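Local coordinates for putative flavoprotein (Bacteroides eggerthii, PDB 4ICI) that binds flavin mononucleotide in a flavodoxin-like fold and probably serves in electron transfer, though its exact role is unknown, at residues V18-A23 / G40-I45; V91-P96 / K118-F123; P76-K81 / P103-T108. All coordinates share one frame; numbering follows the deposited sequence.

Interaction 1: V18-A23 / G40-I45. With FMN (flavin mononucleotide), chain B; EDO (1,2-ethanediol), chain E; EDO (1,2-ethanediol), chain G.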
loop_
_atom_site.group_PDB
_atom_site.type_symbol
_atom_site.label_atom_id
_atom_site.label_comp_id
_atom_site.label_asym_id
_atom_site.label_seq_id
_atom_site.Cartn_x
_atom_site.Cartn_y
_atom_site.Cartn_z
ATOM N N VAL A 18 8.970 3.582 0.410
ATOM C CA VAL A 18 7.615 3.601 0.946
ATOM C C VAL A 18 6.699 4.013 -0.206
ATOM O O VAL A 18 6.595 5.199 -0.523
ATOM C CB VAL A 18 7.487 4.502 2.204
ATOM C CG1 VAL A 18 6.069 4.505 2.745
ATOM C CG2 VAL A 18 8.521 4.132 3.288
ATOM N N ALA A 19 6.086 3.024 -0.834
ATOM C CA ALA A 19 5.108 3.254 -1.895
ATOM C C ALA A 19 3.728 3.287 -1.264
ATOM O O ALA A 19 3.443 2.507 -0.353
ATOM C CB ALA A 19 5.206 2.137 -2.975
ATOM N N TYR A 20 2.863 4.181 -1.738
ATOM C CA TYR A 20 1.543 4.262 -1.156
ATOM C C TYR A 20 0.530 4.857 -2.094
ATOM O O TYR A 20 0.871 5.736 -2.905
ATOM C CB TYR A 20 1.563 5.052 0.177
ATOM C CG TYR A 20 1.840 6.512 -0.039
ATOM C CD1 TYR A 20 3.142 6.995 -0.202
ATOM C CD2 TYR A 20 0.796 7.401 -0.188
ATOM C CE1 TYR A 20 3.380 8.344 -0.438
ATOM C CE2 TYR A 20 1.025 8.722 -0.434
ATOM C CZ TYR A 20 2.320 9.195 -0.558
ATOM O OH TYR A 20 2.547 10.543 -0.807
ATOM N N PHE A 21 -0.701 4.391 -1.938
ATOM C CA PHE A 21 -1.867 5.022 -2.538
ATOM C C PHE A 21 -2.674 5.681 -1.419
ATOM O O PHE A 21 -2.875 5.107 -0.341
ATOM C CB PHE A 21 -2.715 3.953 -3.239
ATOM C CG PHE A 21 -4.083 4.431 -3.682
ATOM C CD1 PHE A 21 -4.217 5.467 -4.580
ATOM C CD2 PHE A 21 -5.213 3.829 -3.201
ATOM C CE1 PHE A 21 -5.456 5.903 -4.957
ATOM C CE2 PHE A 21 -6.455 4.258 -3.587
ATOM C CZ PHE A 21 -6.573 5.313 -4.472
ATOM N N SER A 22 -3.126 6.903 -1.683
ATOM C CA SER A 22 -3.975 7.623 -0.759
ATOM C C SER A 22 -4.990 8.416 -1.559
ATOM O O SER A 22 -4.615 9.214 -2.427
ATOM C CB SER A 22 -3.141 8.552 0.096
ATOM O OG SER A 22 -3.932 9.208 1.084
ATOM N N ALA A 23 -6.264 8.205 -1.277
ATOM C CA ALA A 23 -7.324 8.948 -1.956
ATOM C C ALA A 23 -7.710 10.235 -1.251
ATOM O O ALA A 23 -8.029 11.236 -1.930
ATOM C CB ALA A 23 -8.559 8.054 -2.154
ATOM N N GLY A 40 13.342 6.449 4.528
ATOM C CA GLY A 40 12.995 5.899 3.241
ATOM C C GLY A 40 12.534 6.946 2.240
ATOM O O GLY A 40 12.001 7.994 2.617
ATOM N N ASP A 41 12.710 6.634 0.968
ATOM C CA ASP A 41 12.133 7.434 -0.105
ATOM C C ASP A 41 10.649 7.142 -0.142
ATOM O O ASP A 41 10.263 6.022 0.127
ATOM C CB ASP A 41 12.744 7.011 -1.449
ATOM C CG ASP A 41 14.207 7.427 -1.611
ATOM O OD1 ASP A 41 14.663 8.340 -0.894
ATOM O OD2 ASP A 41 14.899 6.850 -2.487
ATOM N N LEU A 42 9.831 8.133 -0.496
ATOM C CA LEU A 42 8.406 7.921 -0.702
ATOM C C LEU A 42 8.056 7.987 -2.182
ATOM O O LEU A 42 8.592 8.838 -2.901
ATOM C CB LEU A 42 7.556 8.945 0.055
ATOM C CG LEU A 42 6.997 8.487 1.402
ATOM C CD1 LEU A 42 8.122 8.219 2.327
ATOM C CD2 LEU A 42 6.020 9.553 1.991
ATOM N N TYR A 43 7.152 7.095 -2.605
ATOM C CA TYR A 43 6.630 7.042 -3.954
ATOM C C TYR A 43 5.095 7.046 -3.868
ATOM O O TYR A 43 4.468 6.027 -3.555
ATOM C CB TYR A 43 7.132 5.802 -4.690
ATOM C CG TYR A 43 6.400 5.486 -5.995
ATOM C CD1 TYR A 43 6.409 6.369 -7.065
ATOM C CD2 TYR A 43 5.739 4.292 -6.151
ATOM C CE1 TYR A 43 5.730 6.069 -8.253
ATOM C CE2 TYR A 43 5.067 3.994 -7.334
ATOM C CZ TYR A 43 5.067 4.880 -8.360
ATOM O OH TYR A 43 4.397 4.539 -9.538
ATOM N N PRO A 44 4.473 8.214 -4.132
ATOM C CA PRO A 44 3.040 8.242 -4.243
ATOM C C PRO A 44 2.599 7.509 -5.526
ATOM O O PRO A 44 3.057 7.814 -6.642
ATOM C CB PRO A 44 2.710 9.731 -4.306
ATOM C CG PRO A 44 3.966 10.455 -3.797
ATOM C CD PRO A 44 5.075 9.555 -4.264
ATOM N N ILE A 45 1.712 6.539 -5.352
ATOM C CA ILE A 45 1.117 5.797 -6.464
ATOM C C ILE A 45 -0.054 6.648 -6.945
ATOM O O ILE A 45 -1.113 6.648 -6.307
ATOM C CB ILE A 45 0.623 4.402 -6.004
ATOM C CG1 ILE A 45 1.796 3.538 -5.446
ATOM C CG2 ILE A 45 -0.095 3.701 -7.147
ATOM C CD1 ILE A 45 1.361 2.264 -4.676
HETATM N N1 FMN B . -12.637 1.342 6.390
HETATM C C2 FMN B . -12.688 0.153 7.075
HETATM O O2 FMN B . -12.384 0.138 8.266
HETATM N N3 FMN B . -13.092 -1.002 6.420
HETATM C C4 FMN B . -13.494 -1.012 5.095
HETATM O O4 FMN B . -13.782 -2.118 4.599
HETATM C C4A FMN B . -13.477 0.210 4.404
HETATM N N5 FMN B . -13.902 0.273 3.058
HETATM C C5A FMN B . -13.826 1.511 2.407
HETATM C C6 FMN B . -14.206 1.596 1.060
HETATM C C7 FMN B . -14.130 2.789 0.386
HETATM C C7M FMN B . -14.493 2.854 -1.068
HETATM C C8 FMN B . -13.666 3.929 1.018
HETATM C C8M FMN B . -13.603 5.243 0.275
HETATM C C9 FMN B . -13.297 3.858 2.356
HETATM C C9A FMN B . -13.351 2.644 3.068
HETATM N N10 FMN B . -12.966 2.561 4.415
HETATM C C10 FMN B . -13.025 1.355 5.071
HETATM C "C1'" FMN B . -12.416 3.776 5.115
HETATM C "C2'" FMN B . -10.933 3.970 4.690
HETATM O "O2'" FMN B . -10.143 2.811 4.813
HETATM C "C3'" FMN B . -10.225 5.023 5.566
HETATM O "O3'" FMN B . -11.053 6.225 5.677
HETATM C "C4'" FMN B . -8.774 5.353 5.103
HETATM O "O4'" FMN B . -8.128 5.962 6.194
HETATM C "C5'" FMN B . -8.810 6.385 3.912
HETATM O "O5'" FMN B . -7.464 6.597 3.572
HETATM P P FMN B . -6.999 7.724 2.534
HETATM O O1P FMN B . -7.398 9.055 3.194
HETATM O O2P FMN B . -5.583 7.547 2.264
HETATM O O3P FMN B . -7.741 7.553 1.204
HETATM C C1 EDO E . -0.816 10.067 -4.982
HETATM O O1 EDO E . -2.030 10.427 -5.663
HETATM C C2 EDO E . -0.989 8.990 -3.895
HETATM O O2 EDO E . -2.004 8.057 -4.167
HETATM C C1 EDO G . -0.094 11.785 -1.398
HETATM O O1 EDO G . 1.162 12.283 -1.861
HETATM C C2 EDO G . -1.264 12.754 -1.143
HETATM O O2 EDO G . -1.198 13.648 0.013
#
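Val18 and Tyr20 bond to Asp41, Tyr43 and Ile45, so that strands 16-20 and 41-44 run parallel, each of the two pairing with the residues that flank its partner. Val18 N gives to Asp41 O and Val18 O takes from Tyr43 N; Tyr20 N then gives to Tyr43 O (3.0 Å), and Ile45 N reaches Tyr20 O in a nearly straight bond of 2.7 Å (173° at the hydrogen). The apolar contacts divide by sheet face. Leu42 spans two neighbours, its CD1 3.8 Å from Val18 CB and its CD2 3.8 Å from Tyr20 CE1, while on the reverse face Ala19 CB meets the Tyr43 ring edge at CD2 (3.9 Å). With CG between backbone N and carbonyl carbon (chi1 69°), the Tyr20 ring swings over Pro44 for a CH-pi contact, Pro44 CA standing 4.1 Å from the ring centroid. With an alanine in place of Tyr20, Leu42 CD2 and Pro44 CA would probably lose the ring they lie against, leaving a gap beside them. Farther along the chain, Ser22 OG binds FMN O2P (2.6 Å) and Ala23 N binds FMN O3P. In this first beta-alpha-beta crossover, helix 26-38 packs on Val18 and Tyr20, helix 104-112 on Ala19 and Ile45, and strand 90-96 bonds to Ala19.

Interaction 2: V91-P96 / K118-F123. With FMN (flavin mononucleotide), chain B.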
loop_
_atom_site.group_PDB
_atom_site.type_symbol
_atom_site.label_atom_id
_atom_site.label_comp_id
_atom_site.label_asym_id
_atom_site.label_seq_id
_atom_site.Cartn_x
_atom_site.Cartn_y
_atom_site.Cartn_z
ATOM N N VAL A 91 10.459 -2.688 0.123
ATOM C CA VAL A 91 9.385 -1.851 -0.400
ATOM C C VAL A 91 8.169 -2.023 0.509
ATOM O O VAL A 91 7.580 -3.122 0.638
ATOM C CB VAL A 91 9.039 -2.199 -1.857
ATOM C CG1 VAL A 91 7.841 -1.348 -2.359
ATOM C CG2 VAL A 91 10.246 -2.021 -2.777
ATOM N N PHE A 92 7.815 -0.953 1.239
ATOM C CA PHE A 92 6.557 -0.893 1.961
ATOM C C PHE A 92 5.494 -0.474 0.954
ATOM O O PHE A 92 5.787 0.352 0.074
ATOM C CB PHE A 92 6.629 0.125 3.108
ATOM C CG PHE A 92 7.546 -0.268 4.227
ATOM C CD1 PHE A 92 8.903 0.071 4.216
ATOM C CD2 PHE A 92 7.042 -0.980 5.293
ATOM C CE1 PHE A 92 9.735 -0.292 5.254
ATOM C CE2 PHE A 92 7.882 -1.373 6.340
ATOM C CZ PHE A 92 9.222 -1.003 6.315
ATOM N N ILE A 93 4.305 -1.066 1.062
ATOM C CA ILE A 93 3.199 -0.766 0.168
ATOM C C ILE A 93 1.980 -0.402 1.002
ATOM O O ILE A 93 1.420 -1.252 1.708
ATOM C CB ILE A 93 2.835 -1.945 -0.736
ATOM C CG1 ILE A 93 4.044 -2.409 -1.537
ATOM C CG2 ILE A 93 1.689 -1.557 -1.654
ATOM C CD1 ILE A 93 3.798 -3.652 -2.432
ATOM N N GLY A 94 1.592 0.881 0.978
ATOM C CA GLY A 94 0.521 1.370 1.784
ATOM C C GLY A 94 -0.740 1.723 1.027
ATOM O O GLY A 94 -0.712 2.124 -0.153
ATOM N N TYR A 95 -1.861 1.590 1.722
ATOM C CA TYR A 95 -3.178 1.792 1.112
ATOM C C TYR A 95 -4.238 2.033 2.175
ATOM O O TYR A 95 -4.134 1.549 3.293
ATOM C CB TYR A 95 -3.576 0.595 0.212
ATOM C CG TYR A 95 -3.383 -0.768 0.861
ATOM C CD1 TYR A 95 -2.163 -1.428 0.772
ATOM C CD2 TYR A 95 -4.384 -1.360 1.571
ATOM C CE1 TYR A 95 -1.982 -2.661 1.404
ATOM C CE2 TYR A 95 -4.212 -2.581 2.194
ATOM C CZ TYR A 95 -3.016 -3.228 2.112
ATOM O OH TYR A 95 -2.806 -4.447 2.742
ATOM N N PRO A 96 -5.338 2.678 1.783
ATOM C CA PRO A 96 -6.548 2.633 2.583
ATOM C C PRO A 96 -7.223 1.274 2.410
ATOM O O PRO A 96 -7.173 0.696 1.319
ATOM C CB PRO A 96 -7.410 3.715 1.958
ATOM C CG PRO A 96 -7.002 3.733 0.503
ATOM C CD PRO A 96 -5.525 3.415 0.525
ATOM N N LYS A 118 13.061 -8.642 -3.267
ATOM C CA LYS A 118 12.899 -7.623 -2.263
ATOM C C LYS A 118 12.041 -8.100 -1.092
ATOM O O LYS A 118 11.259 -9.051 -1.197
ATOM C CB LYS A 118 12.249 -6.385 -2.885
ATOM C CG LYS A 118 12.953 -5.879 -4.135
ATOM C CD LYS A 118 12.380 -4.571 -4.599
ATOM C CE LYS A 118 12.844 -4.226 -5.990
ATOM N NZ LYS A 118 14.311 -4.080 -6.046
ATOM N N THR A 119 12.189 -7.419 0.037
ATOM C CA THR A 119 11.287 -7.596 1.163
ATOM C C THR A 119 10.106 -6.667 0.906
ATOM O O THR A 119 10.314 -5.471 0.686
ATOM C CB THR A 119 11.976 -7.257 2.481
ATOM O OG1 THR A 119 13.120 -8.106 2.629
ATOM C CG2 THR A 119 11.040 -7.463 3.642
ATOM N N VAL A 120 8.872 -7.189 0.966
ATOM C CA VAL A 120 7.658 -6.410 0.653
ATOM C C VAL A 120 6.761 -6.423 1.891
ATOM O O VAL A 120 6.482 -7.493 2.430
ATOM C CB VAL A 120 6.945 -6.974 -0.580
ATOM C CG1 VAL A 120 5.759 -6.101 -0.952
ATOM C CG2 VAL A 120 7.964 -7.144 -1.775
ATOM N N VAL A 121 6.316 -5.250 2.339
ATOM C CA VAL A 121 5.627 -5.114 3.626
ATOM C C VAL A 121 4.416 -4.185 3.446
ATOM O O VAL A 121 4.590 -3.035 3.083
ATOM C CB VAL A 121 6.545 -4.541 4.719
ATOM C CG1 VAL A 121 5.846 -4.690 6.093
ATOM C CG2 VAL A 121 7.957 -5.167 4.700
ATOM N N PRO A 122 3.196 -4.700 3.659
ATOM C CA PRO A 122 2.041 -3.805 3.520
ATOM C C PRO A 122 1.850 -2.933 4.758
ATOM O O PRO A 122 2.262 -3.291 5.849
ATOM C CB PRO A 122 0.865 -4.780 3.361
ATOM C CG PRO A 122 1.277 -5.983 4.189
ATOM C CD PRO A 122 2.791 -6.049 4.086
ATOM N N PHE A 123 1.176 -1.819 4.578
ATOM C CA PHE A 123 0.648 -1.035 5.678
ATOM C C PHE A 123 -0.625 -0.370 5.236
ATOM O O PHE A 123 -0.895 -0.266 4.036
ATOM C CB PHE A 123 1.691 -0.032 6.220
ATOM C CG PHE A 123 2.039 1.110 5.288
ATOM C CD1 PHE A 123 2.996 0.953 4.309
ATOM C CD2 PHE A 123 1.462 2.355 5.454
ATOM C CE1 PHE A 123 3.360 2.007 3.469
ATOM C CE2 PHE A 123 1.835 3.414 4.653
ATOM C CZ PHE A 123 2.788 3.232 3.665
HETATM N N1 FMN B . -12.637 1.342 6.390
HETATM C C2 FMN B . -12.688 0.153 7.075
HETATM O O2 FMN B . -12.384 0.138 8.266
HETATM N N3 FMN B . -13.092 -1.002 6.420
HETATM C C4 FMN B . -13.494 -1.012 5.095
HETATM O O4 FMN B . -13.782 -2.118 4.599
HETATM C C4A FMN B . -13.477 0.210 4.404
HETATM N N5 FMN B . -13.902 0.273 3.058
HETATM C C5A FMN B . -13.826 1.511 2.407
HETATM C C6 FMN B . -14.206 1.596 1.060
HETATM C C7 FMN B . -14.130 2.789 0.386
HETATM C C7M FMN B . -14.493 2.854 -1.068
HETATM C C8 FMN B . -13.666 3.929 1.018
HETATM C C8M FMN B . -13.603 5.243 0.275
HETATM C C9 FMN B . -13.297 3.858 2.356
HETATM C C9A FMN B . -13.351 2.644 3.068
HETATM N N10 FMN B . -12.966 2.561 4.415
HETATM C C10 FMN B . -13.025 1.355 5.071
HETATM C "C1'" FMN B . -12.416 3.776 5.115
HETATM C "C2'" FMN B . -10.933 3.970 4.690
HETATM O "O2'" FMN B . -10.143 2.811 4.813
HETATM C "C3'" FMN B . -10.225 5.023 5.566
HETATM O "O3'" FMN B . -11.053 6.225 5.677
HETATM C "C4'" FMN B . -8.774 5.353 5.103
HETATM O "O4'" FMN B . -8.128 5.962 6.194
HETATM C "C5'" FMN B . -8.810 6.385 3.912
HETATM O "O5'" FMN B . -7.464 6.597 3.572
HETATM P P FMN B . -6.999 7.724 2.534
HETATM O O1P FMN B . -7.398 9.055 3.194
HETATM O O2P FMN B . -5.583 7.547 2.264
HETATM O O3P FMN B . -7.741 7.553 1.204
#
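Gly94 CA lies over the face of the Phe123 ring, where strands 90-96 and 119-125 of a parallel beta-alpha-beta unit of the flavodoxin-like fold run side by side. It sits 3.4 Å from the Phe123 ring centroid, a CH-pi contact that only a residue without a side chain allows, since a CB would run into the ring at CZ. Phe123 places its CG between backbone N and carbonyl carbon (chi1 69°), which lays the ring back across the neighbouring strand and brings CE1 to 3.8 Å from Phe92 CB. On the same face Phe92 runs alongside Val121, Phe92 CD2 touching Val121 CB at 3.6 Å. On the other, Ile93 CD1 presses on Val120 CG1 at 3.5 Å, tighter than usual. Phe123 O stands over one face of the Tyr95 ring, toward its rim, 3.6 Å above the plane.

Five backbone bonds fix this register, from Val91 N to Thr119 O through to Tyr95 N to Phe123 O.

Farther out, Ser134 OG holds the Tyr95 hydroxyl, and the Lys118 amine binds the carbonyls of Tyr88 and Ile85. Helix 26-38 packs on Phe92 and Phe123, helix 104-112 on Ile93 and Tyr95. At the C-terminal end of strand 90-96 the contact gives way to the flavin pocket, where Pro96 CB lies 3.3 Å from FMN O5'.

Interaction 3: P76-K81 / P103-T108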
loop_
_atom_site.group_PDB
_atom_site.type_symbol
_atom_site.label_atom_id
_atom_site.label_comp_id
_atom_site.label_asym_id
_atom_site.label_seq_id
_atom_site.Cartn_x
_atom_site.Cartn_y
_atom_site.Cartn_z
ATOM N N PRO A 76 -6.602 -0.254 -12.172
ATOM C CA PRO A 76 -6.628 1.197 -12.359
ATOM C C PRO A 76 -5.268 1.713 -12.759
ATOM O O PRO A 76 -4.258 1.334 -12.186
ATOM C CB PRO A 76 -7.078 1.704 -10.985
ATOM C CG PRO A 76 -7.896 0.591 -10.392
ATOM C CD PRO A 76 -7.109 -0.641 -10.837
ATOM N N ALA A 77 -5.252 2.573 -13.767
ATOM C CA ALA A 77 -4.017 3.026 -14.371
ATOM C C ALA A 77 -3.245 3.963 -13.440
ATOM O O ALA A 77 -3.827 4.795 -12.706
ATOM C CB ALA A 77 -4.315 3.731 -15.691
ATOM N N ILE A 78 -1.925 3.802 -13.460
ATOM C CA ILE A 78 -0.985 4.621 -12.689
ATOM C C ILE A 78 -0.341 5.642 -13.640
ATOM O O ILE A 78 0.064 5.292 -14.751
ATOM C CB ILE A 78 0.079 3.750 -11.979
ATOM C CG1 ILE A 78 -0.571 2.906 -10.867
ATOM C CG2 ILE A 78 1.239 4.614 -11.424
ATOM C CD1 ILE A 78 0.331 1.771 -10.294
ATOM N N LYS A 79 -0.200 6.881 -13.192
ATOM C CA LYS A 79 0.432 7.931 -13.997
ATOM C C LYS A 79 1.836 7.602 -14.432
ATOM O O LYS A 79 2.166 7.621 -15.633
ATOM C CB LYS A 79 0.510 9.230 -13.213
ATOM C CG LYS A 79 -0.663 10.108 -13.366
ATOM C CD LYS A 79 -0.327 11.529 -12.973
ATOM C CE LYS A 79 -1.589 12.301 -12.757
ATOM N NZ LYS A 79 -1.348 13.773 -12.553
ATOM N N SER A 80 2.694 7.320 -13.453
ATOM C CA SER A 80 4.133 7.163 -13.694
ATOM C C SER A 80 4.691 6.089 -12.794
ATOM O O SER A 80 4.441 6.141 -11.573
ATOM C CB SER A 80 4.839 8.483 -13.384
ATOM O OG SER A 80 4.353 9.498 -14.234
ATOM N N LYS A 81 5.453 5.158 -13.363
ATOM C CA LYS A 81 6.153 4.144 -12.564
ATOM C C LYS A 81 7.326 4.745 -11.811
ATOM O O LYS A 81 7.851 5.824 -12.138
ATOM C CB LYS A 81 6.674 2.989 -13.438
ATOM C CG LYS A 81 5.566 2.166 -14.077
ATOM C CD LYS A 81 6.096 0.950 -14.806
ATOM C CE LYS A 81 4.984 0.073 -15.361
ATOM N NZ LYS A 81 5.577 -1.174 -15.923
ATOM N N PRO A 103 -7.080 -1.508 -2.390
ATOM C CA PRO A 103 -7.563 -0.979 -3.667
ATOM C C PRO A 103 -6.851 -1.615 -4.846
ATOM O O PRO A 103 -5.655 -1.944 -4.756
ATOM C CB PRO A 103 -7.262 0.521 -3.558
ATOM C CG PRO A 103 -7.235 0.798 -2.069
ATOM C CD PRO A 103 -6.627 -0.448 -1.484
ATOM N N ARG A 104 -7.575 -1.781 -5.955
ATOM C CA ARG A 104 -7.006 -2.470 -7.105
ATOM C C ARG A 104 -5.789 -1.785 -7.721
ATOM O O ARG A 104 -4.987 -2.442 -8.373
ATOM C CB ARG A 104 -8.065 -2.736 -8.161
ATOM C CG ARG A 104 -9.342 -3.445 -7.703
ATOM C CD ARG A 104 -9.134 -4.712 -6.986
ATOM N NE ARG A 104 -10.401 -5.403 -6.737
ATOM C CZ ARG A 104 -10.508 -6.511 -6.002
ATOM N NH1 ARG A 104 -9.419 -7.047 -5.447
ATOM N NH2 ARG A 104 -11.683 -7.119 -5.904
ATOM N N ILE A 105 -5.624 -0.484 -7.486
ATOM C CA ILE A 105 -4.407 0.177 -7.961
ATOM C C ILE A 105 -3.138 -0.387 -7.311
ATOM O O ILE A 105 -2.064 -0.310 -7.874
ATOM C CB ILE A 105 -4.502 1.729 -7.805
ATOM C CG1 ILE A 105 -3.514 2.455 -8.736
ATOM C CG2 ILE A 105 -4.373 2.124 -6.328
ATOM C CD1 ILE A 105 -3.740 3.955 -8.826
ATOM N N ILE A 106 -3.283 -1.007 -6.138
ATOM C CA ILE A 106 -2.156 -1.700 -5.526
ATOM C C ILE A 106 -1.731 -2.903 -6.390
ATOM O O ILE A 106 -0.538 -3.150 -6.570
ATOM C CB ILE A 106 -2.464 -2.107 -4.070
ATOM C CG1 ILE A 106 -2.672 -0.847 -3.205
ATOM C CG2 ILE A 106 -1.332 -2.971 -3.514
ATOM C CD1 ILE A 106 -1.526 0.230 -3.238
ATOM N N ASN A 107 -2.705 -3.615 -6.934
ATOM C CA ASN A 107 -2.402 -4.677 -7.887
ATOM C C ASN A 107 -1.705 -4.107 -9.138
ATOM O O ASN A 107 -0.746 -4.686 -9.660
ATOM C CB ASN A 107 -3.661 -5.450 -8.290
ATOM C CG ASN A 107 -4.398 -6.042 -7.102
ATOM O OD1 ASN A 107 -5.224 -5.371 -6.463
ATOM N ND2 ASN A 107 -4.102 -7.305 -6.788
ATOM N N THR A 108 -2.187 -2.959 -9.642
ATOM C CA THR A 108 -1.505 -2.338 -10.788
ATOM C C THR A 108 -0.037 -2.042 -10.452
ATOM O O THR A 108 0.865 -2.340 -11.252
ATOM C CB THR A 108 -2.180 -1.036 -11.224
ATOM O OG1 THR A 108 -3.588 -1.275 -11.317
ATOM C CG2 THR A 108 -1.591 -0.516 -12.536
#
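Thr108 turns OG1 anti to its carbonyl carbon and beside the backbone N (chi1 -48°), pointing the hydroxyl out of the helix toward Pro76; Ile105 sends CG1 anti to the backbone N (chi1 -159°), out to Ile78. These two residues, one helical turn apart on helix 104-112 of the flavodoxin-like fold, receive the loop that runs from helix 64-70 to strand 90-96.

The polar part is a single hydrogen bond, from Thr108 OG1 to Pro76 O at 2.8 Å. The C=O...OG1 angle is 129°, and the donor is tilted from the carbonyl plane. The oxygen is also hemmed in by carbon, as Thr108 CG2 stands 3.3 Å from Pro76 O. Proline nitrogen carries no hydrogen, so the nearness of Pro76 N to the same hydroxyl adds no second bond.

Around this bond the packing is apolar. The Pro76 ring crosses the Arg104 side chain and lies against Ile105, with Pro76 CD 3.5 Å from Arg104 CB and Pro76 CB facing Ile105 CB at 4.1 Å. Ile78 reaches toward the helix with its CG1 branch: Ile78 CG1 meets Ile105 CG1 at 3.7 Å, and Ile78 CD1 slides past Thr108 and touches Thr108 CG2, also at 3.7 Å. Ile78 thus touches both helical side chains, meeting Thr108 at its methyl while the hydroxyl is turned to Pro76.

Both partners are tied in further. The Arg104 guanidinium group turns away to the carbonyls of Met69 and Glu68, and Ser80 O takes a hydrogen bond from Tyr43 OH. Ala77 lies at the surface, its N bonded to a buffer molecule probably from the crystallisation liquor, whereas Ile105 is buried and also packs on Phe21. Ile105 CD1 ends 4.0 Å from Ala77 O.

Overall arrangement
Interactions 1 and 2 are two joints of one parallel sheet, set side by side because strand 16-20 also bonds to strand 90-96 through Ala19 and the backbone of Phe92 and Gly94. Both deliver residues to the FMN at the strands' C-terminal ends, yet they differ in depth: interaction 2 is almost wholly buried, while interaction 1 includes strand 41-44 at one edge of the sheet and is partly exposed. Interaction 3 lies farther out and has no strand pairing, relying on one side-chain hydrogen bond and aliphatic packing. It reaches interaction 1 through Tyr43 and Phe21, and adjoins interaction 2 where Pro103 and Ile106 pack on Tyr95; its helix is the connection between the two strands of interaction 2.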